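RNA-binding protein HI_1333 (PDB 1JO0) probably binds RNA, being a small single-domain protein of the CRS1/YhbY (CRM) family whose cellular role has not been settled. Local coordinates at residues R56-K59 and Q60-N64; Q7-F10 and L11-L14. All coordinates share one frame; numbering follows the deposited sequence.

Contact 1: R56-K59 and Q60-N64; sequences RETK and QLIIN
Gln60 grips the carbonyl of Arg56, one helical turn earlier, through its backbone N and, by way of a water, through its side-chain oxygen. Its backbone N donates to Arg56 O at 2.9 Å, and CB rests on the same oxygen at 3.5 Å. CG continues anti to the backbone N (chi1 -167°), after which the chain bends at chi2, which sets OE1 toward the water beside Arg56 and NE2 toward Asn64. OE1 accepts a hydrogen bond from that water, which also donates to Arg56 O at 3.0 Å. At the other end NE2 donates to Asn64 OD1 at 2.9 Å. That bond lies in the amide plane of Gln60 but comes in well above the carbonyl plane of Asn64, 41° out of it, and so misses the lone pairs. With both ends engaged, the amide is probably held in one rotation, although on an exposed flank; Asn64 OD1 is also hydrogen-bonded to a glycerol, probably from the crystallisation liquor. All this belongs to the N-terminal part of helix 56-70, which follows strand 46-51 and leads to strand 73-78 in the alpha/beta fold of the CRM domain. On the face turned to that last strand, Lys59 and Ile63 run side by side, Lys59 CG lying 3.9 Å from Ile63 CD1, and both side chains touch Thr77. Lys59 bends at chi3 and delivers NZ to the carbonyl of Gly79. Further round, Ile62 CD1 lies against Thr58 O at 3.7 Å and reaches Thr58 CG2 at 4.2 Å, while Thr58 OG1 is hydrogen-bonded to Asp55.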
ATOM      1  N   ARG A  56       6.673 -11.175  11.570  1.00 25.43           N
ATOM      2  CA  ARG A  56       7.340 -10.980  10.288  1.00 24.47           C
ATOM      3  C   ARG A  56       6.718 -11.874   9.221  1.00 21.33           C
ATOM      4  O   ARG A  56       6.378 -11.442   8.113  1.00 20.70           O
ATOM      5  CB  ARG A  56       8.852 -11.227  10.398  0.58 28.44           C
ATOM      6  CG  ARG A  56       9.512 -11.452   9.047  0.58 32.40           C
ATOM      7  CD  ARG A  56      10.942 -11.948   9.131  0.58 35.77           C
ATOM      8  NE  ARG A  56      11.873 -10.929   9.594  0.58 38.78           N
ATOM      9  CZ  ARG A  56      12.920 -11.072  10.373  0.58 40.07           C
ATOM     10  NH1 ARG A  56      13.278 -12.256  10.870  0.58 45.70           N
ATOM     11  NH2 ARG A  56      13.643  -9.993  10.672  0.58 49.59           N
ATOM     12  N   GLU A  57       6.477 -13.131   9.535  1.00 20.79           N
ATOM     13  CA  GLU A  57       5.969 -14.087   8.530  1.00 18.53           C
ATOM     14  C   GLU A  57       4.521 -13.801   8.186  1.00 18.51           C
ATOM     15  O   GLU A  57       4.128 -13.865   7.034  1.00 19.27           O
ATOM     16  CB  GLU A  57       6.185 -15.513   9.059  1.00 20.29           C
ATOM     17  CG  GLU A  57       7.599 -15.983   9.186  1.00 21.91           C
ATOM     18  CD  GLU A  57       8.331 -15.332  10.349  1.00 21.63           C
ATOM     19  OE1 GLU A  57       7.682 -15.040  11.389  1.00 23.93           O
ATOM     20  OE2 GLU A  57       9.541 -15.157  10.169  1.00 24.76           O
ATOM     21  N   THR A  58       3.722 -13.453   9.209  1.00 21.26           N
ATOM     22  CA  THR A  58       2.309 -13.133   8.949  1.00 23.34           C
ATOM     23  C   THR A  58       2.196 -11.908   8.074  1.00 22.10           C
ATOM     24  O   THR A  58       1.446 -11.831   7.111  1.00 22.80           O
ATOM     25  CB  THR A  58       1.628 -12.950  10.311  1.00 31.94           C
ATOM     26  OG1 THR A  58       1.657 -14.276  10.884  1.00 41.42           O
ATOM     27  CG2 THR A  58       0.176 -12.482  10.227  1.00 31.64           C
ATOM     28  N   LYS A  59       2.996 -10.887   8.405  1.00 22.27           N
ATOM     29  CA  LYS A  59       2.981  -9.671   7.632  1.00 20.45           C
ATOM     30  C   LYS A  59       3.405  -9.970   6.192  1.00 17.74           C
ATOM     31  O   LYS A  59       2.822  -9.417   5.264  1.00 19.25           O
ATOM     32  CB  LYS A  59       3.849  -8.636   8.265  1.00 24.88           C
ATOM     33  CG  LYS A  59       3.858  -7.309   7.494  1.00 34.61           C
ATOM     34  CD  LYS A  59       4.443  -6.249   8.434  1.00 44.07           C
ATOM     35  CE  LYS A  59       5.928  -6.528   8.543  1.00 48.86           C
ATOM     36  NZ  LYS A  59       6.747  -5.337   8.908  1.00 53.15           N
ATOM     37  N   GLN A  60       4.393 -10.855   6.032  1.00 17.76           N
ATOM     38  CA  GLN A  60       4.838 -11.156   4.692  1.00 17.18           C
ATOM     39  C   GLN A  60       3.742 -11.828   3.877  1.00 16.66           C
ATOM     40  O   GLN A  60       3.581 -11.542   2.689  1.00 16.93           O
ATOM     41  CB  GLN A  60       6.109 -12.041   4.713  1.00 17.73           C
ATOM     42  CG  GLN A  60       6.766 -12.104   3.351  1.00 18.83           C
ATOM     43  CD  GLN A  60       7.297 -10.737   2.946  1.00 18.00           C
ATOM     44  OE1 GLN A  60       8.132 -10.175   3.647  1.00 23.53           O
ATOM     45  NE2 GLN A  60       6.820 -10.209   1.817  1.00 18.80           N
ATOM     46  N   LEU A  61       2.989 -12.756   4.476  1.00 17.16           N
ATOM     47  CA  LEU A  61       1.838 -13.372   3.802  1.00 18.33           C
ATOM     48  C   LEU A  61       0.868 -12.306   3.294  1.00 17.42           C
ATOM     49  O   LEU A  61       0.434 -12.359   2.156  1.00 19.39           O
ATOM     50  CB  LEU A  61       1.137 -14.315   4.781  1.00 19.99           C
ATOM     51  CG  LEU A  61       1.632 -15.633   5.221  1.00 24.78           C
ATOM     52  CD1 LEU A  61       0.715 -16.263   6.269  1.00 29.39           C
ATOM     53  CD2 LEU A  61       1.719 -16.655   4.074  1.00 30.21           C
ATOM     54  N   ILE A  62       0.547 -11.380   4.188  1.00 18.22           N
ATOM     55  CA  ILE A  62      -0.359 -10.286   3.847  1.00 18.09           C
ATOM     56  C   ILE A  62       0.194  -9.440   2.729  1.00 16.12           C
ATOM     57  O   ILE A  62      -0.556  -9.160   1.780  1.00 17.93           O
ATOM     58  CB  ILE A  62      -0.671  -9.447   5.101  1.00 20.23           C
ATOM     59  CG1 ILE A  62      -1.512 -10.227   6.107  1.00 27.22           C
ATOM     60  CG2 ILE A  62      -1.329  -8.139   4.720  1.00 23.21           C
ATOM     61  CD1 ILE A  62      -1.545  -9.709   7.522  1.00 29.00           C
ATOM     62  N   ILE A  63       1.437  -8.999   2.791  1.00 17.81           N
ATOM     63  CA  ILE A  63       2.040  -8.193   1.753  1.00 17.02           C
ATOM     64  C   ILE A  63       1.944  -8.919   0.425  1.00 17.01           C
ATOM     65  O   ILE A  63       1.568  -8.364  -0.627  1.00 17.36           O
ATOM     66  CB  ILE A  63       3.533  -7.880   2.057  1.00 18.43           C
ATOM     67  CG1 ILE A  63       3.709  -6.923   3.210  1.00 22.50           C
ATOM     68  CG2 ILE A  63       4.257  -7.398   0.796  1.00 23.83           C
ATOM     69  CD1 ILE A  63       5.082  -6.733   3.786  1.00 25.90           C
ATOM     70  N   ASN A  64       2.356 -10.179   0.436  1.00 15.56           N
ATOM     71  CA  ASN A  64       2.402 -10.920  -0.818  1.00 15.90           C
ATOM     72  C   ASN A  64       1.029 -11.027  -1.452  1.00 16.94           C
ATOM     73  O   ASN A  64       0.899 -10.925  -2.679  1.00 18.61           O
ATOM     74  CB  ASN A  64       2.998 -12.308  -0.573  1.00 16.87           C
ATOM     75  CG  ASN A  64       4.479 -12.275  -0.265  1.00 18.58           C
ATOM     76  OD1 ASN A  64       5.099 -11.231  -0.344  1.00 18.83           O
ATOM     77  ND2 ASN A  64       5.039 -13.435   0.096  1.00 18.66           N
TER
HETATM   78  O   HOH W   1       7.417  -9.107   6.563  1.00 43.88           O

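Contact 2: Q7-F10 and L11-L14; sequences QKQF and LKGL
Gln9 and Lys12, three residues apart on helix 5-15, are joined at their polar ends by one water. It donates to Gln9 OE1 at 2.7 Å and accepts from Lys12 NZ at 2.9 Å, bridging the amide and the ammonium group. A bend at chi2 (59°) turns the Gln9 amide toward the lysine, whose chain stays extended past CG and passes the amide obliquely, with CD 3.9 Å from OE1. The Lys12 side chain also touches Val75 and Gln76 of the sheet. The positive charge at the far side of the water probably polarises it and strengthens its donation to the amide oxygen.

The carbonyls of residues 7 to 10 are each satisfied by the amide N four positions on. Lys12 N to Lys8 O is 2.9 Å, and Gly13 N to Gln9 O 3.0 Å. The Gln7 amide is spent away from this helix, its NE2 donating to the carbonyl of Pro96.

Apolar groups occupy another side. The Phe10 ring crosses Leu11 at a slant, with ring atom CD2 3.9 Å from Leu11 CD2. Leu11 is buried, touching Leu46, Val75 and Leu95; its CG also packs 3.4 Å from Gln7 O. Leu14 also meets Leu46. The result is an amphipathic alpha-helix of i to i+4 backbone bonds, with a water-bridged polar flank and a leucine side packed on the sheet of the CRM domain.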
ATOM      1  N   GLN A   7      11.562   7.085  -7.941  1.00 20.96           N
ATOM      2  CA  GLN A   7      10.104   7.157  -7.784  1.00 21.55           C
ATOM      3  C   GLN A   7       9.623   6.632  -6.448  1.00 20.91           C
ATOM      4  O   GLN A   7       8.769   7.186  -5.775  1.00 19.90           O
ATOM      5  CB  GLN A   7       9.449   6.362  -8.925  1.00 22.46           C
ATOM      6  CG  GLN A   7       9.548   7.110 -10.238  1.00 23.12           C
ATOM      7  CD  GLN A   7       9.148   6.261 -11.420  1.00 23.73           C
ATOM      8  OE1 GLN A   7       9.188   5.028 -11.361  1.00 26.75           O
ATOM      9  NE2 GLN A   7       8.758   6.887 -12.514  1.00 33.37           N
ATOM     10  N   LYS A   8      10.227   5.504  -6.072  1.00 20.65           N
ATOM     11  CA  LYS A   8       9.878   4.912  -4.787  1.00 20.85           C
ATOM     12  C   LYS A   8      10.206   5.860  -3.645  1.00 19.97           C
ATOM     13  O   LYS A   8       9.430   6.047  -2.701  1.00 19.86           O
ATOM     14  CB  LYS A   8      10.625   3.572  -4.710  1.00 23.33           C
ATOM     15  CG  LYS A   8      10.194   2.629  -3.675  1.00 29.84           C
ATOM     16  CD  LYS A   8      10.726   1.203  -3.832  1.00 35.36           C
ATOM     17  CE  LYS A   8      10.331   0.264  -2.735  1.00 41.06           C
ATOM     18  NZ  LYS A   8      11.217  -0.846  -2.306  1.00 54.82           N
ATOM     19  N   GLN A   9      11.381   6.507  -3.725  1.00 19.51           N
ATOM     20  CA  GLN A   9      11.765   7.417  -2.663  1.00 20.28           C
ATOM     21  C   GLN A   9      10.859   8.629  -2.633  1.00 18.71           C
ATOM     22  O   GLN A   9      10.481   9.113  -1.569  1.00 19.62           O
ATOM     23  CB  GLN A   9      13.203   7.870  -2.876  1.00 22.80           C
ATOM     24  CG  GLN A   9      13.662   9.003  -1.975  1.00 25.16           C
ATOM     25  CD  GLN A   9      13.504   8.523  -0.541  1.00 26.06           C
ATOM     26  OE1 GLN A   9      13.868   7.372  -0.225  1.00 30.22           O
ATOM     27  NE2 GLN A   9      12.902   9.370   0.276  1.00 32.78           N
ATOM     28  N   PHE A  10      10.480   9.163  -3.799  1.00 18.63           N
ATOM     29  CA  PHE A  10       9.547  10.266  -3.853  1.00 18.14           C
ATOM     30  C   PHE A  10       8.271   9.902  -3.089  1.00 18.10           C
ATOM     31  O   PHE A  10       7.740  10.689  -2.300  1.00 18.32           O
ATOM     32  CB  PHE A  10       9.193  10.626  -5.317  1.00 19.43           C
ATOM     33  CG  PHE A  10       8.048  11.617  -5.392  1.00 19.59           C
ATOM     34  CD1 PHE A  10       8.222  12.961  -5.152  1.00 23.61           C
ATOM     35  CD2 PHE A  10       6.778  11.129  -5.732  1.00 18.80           C
ATOM     36  CE1 PHE A  10       7.129  13.826  -5.237  1.00 28.17           C
ATOM     37  CE2 PHE A  10       5.710  12.000  -5.798  1.00 21.53           C
ATOM     38  CZ  PHE A  10       5.884  13.345  -5.565  1.00 25.61           C
ATOM     39  N   LEU A  11       7.712   8.723  -3.361  1.00 17.15           N
ATOM     40  CA  LEU A  11       6.470   8.319  -2.729  1.00 16.46           C
ATOM     41  C   LEU A  11       6.632   8.034  -1.241  1.00 16.67           C
ATOM     42  O   LEU A  11       5.733   8.334  -0.479  1.00 17.77           O
ATOM     43  CB  LEU A  11       5.941   7.083  -3.463  1.00 16.84           C
ATOM     44  CG  LEU A  11       5.522   7.313  -4.922  1.00 16.63           C
ATOM     45  CD1 LEU A  11       5.264   5.992  -5.593  1.00 18.88           C
ATOM     46  CD2 LEU A  11       4.300   8.236  -4.993  1.00 17.93           C
ATOM     47  N   LYS A  12       7.773   7.492  -0.848  1.00 17.68           N
ATOM     48  CA  LYS A  12       8.067   7.278   0.558  1.00 18.75           C
ATOM     49  C   LYS A  12       8.028   8.619   1.277  1.00 19.52           C
ATOM     50  O   LYS A  12       7.452   8.778   2.331  1.00 20.59           O
ATOM     51  CB  LYS A  12       9.462   6.645   0.654  1.00 21.05           C
ATOM     52  CG  LYS A  12       9.925   6.473   2.080  1.00 24.27           C
ATOM     53  CD  LYS A  12      11.243   5.738   2.182  1.00 27.88           C
ATOM     54  CE  LYS A  12      11.865   5.853   3.579  1.00 34.21           C
ATOM     55  NZ  LYS A  12      13.119   5.042   3.699  1.00 41.24           N
ATOM     56  N   GLY A  13       8.642   9.638   0.684  1.00 19.39           N
ATOM     57  CA  GLY A  13       8.658  10.945   1.322  1.00 21.87           C
ATOM     58  C   GLY A  13       7.279  11.563   1.446  1.00 19.30           C
ATOM     59  O   GLY A  13       6.928  12.206   2.448  1.00 22.46           O
ATOM     60  N   LEU A  14       6.458  11.398   0.412  1.00 17.95           N
ATOM     61  CA  LEU A  14       5.097  11.914   0.430  1.00 18.54           C
ATOM     62  C   LEU A  14       4.236  11.184   1.447  1.00 18.87           C
ATOM     63  O   LEU A  14       3.458  11.828   2.150  1.00 18.65           O
ATOM     64  CB  LEU A  14       4.534  11.810  -0.982  0.53 19.34           C
ATOM     65  CG  LEU A  14       3.136  12.342  -1.200  0.53 20.44           C
ATOM     66  CD1 LEU A  14       3.094  13.792  -0.764  0.53 23.34           C
ATOM     67  CD2 LEU A  14       2.745  12.218  -2.673  0.53 18.37           C
TER
HETATM   68  O   HOH W   2      14.866   6.913   2.270  1.00 26.83           O

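Overall arrangement
Each contact joins consecutive turns of one helix, contact 2 in helix 5-15 near the start of the chain and contact 1 in helix 56-70. Their centres are 22 Å apart and their nearest atoms about 10 Å, so they do not touch. What they share is strand 73-78, an outermost strand of the four-stranded sheet, on which both helices pack. Each contact also lies close to a bound glycerol, about 5 Å from the side chain of Gln60 and about 4 Å from that of Leu14, probably left from crystallisation. No RNA-binding residue is identified, so neither contact can be assigned to a binding site.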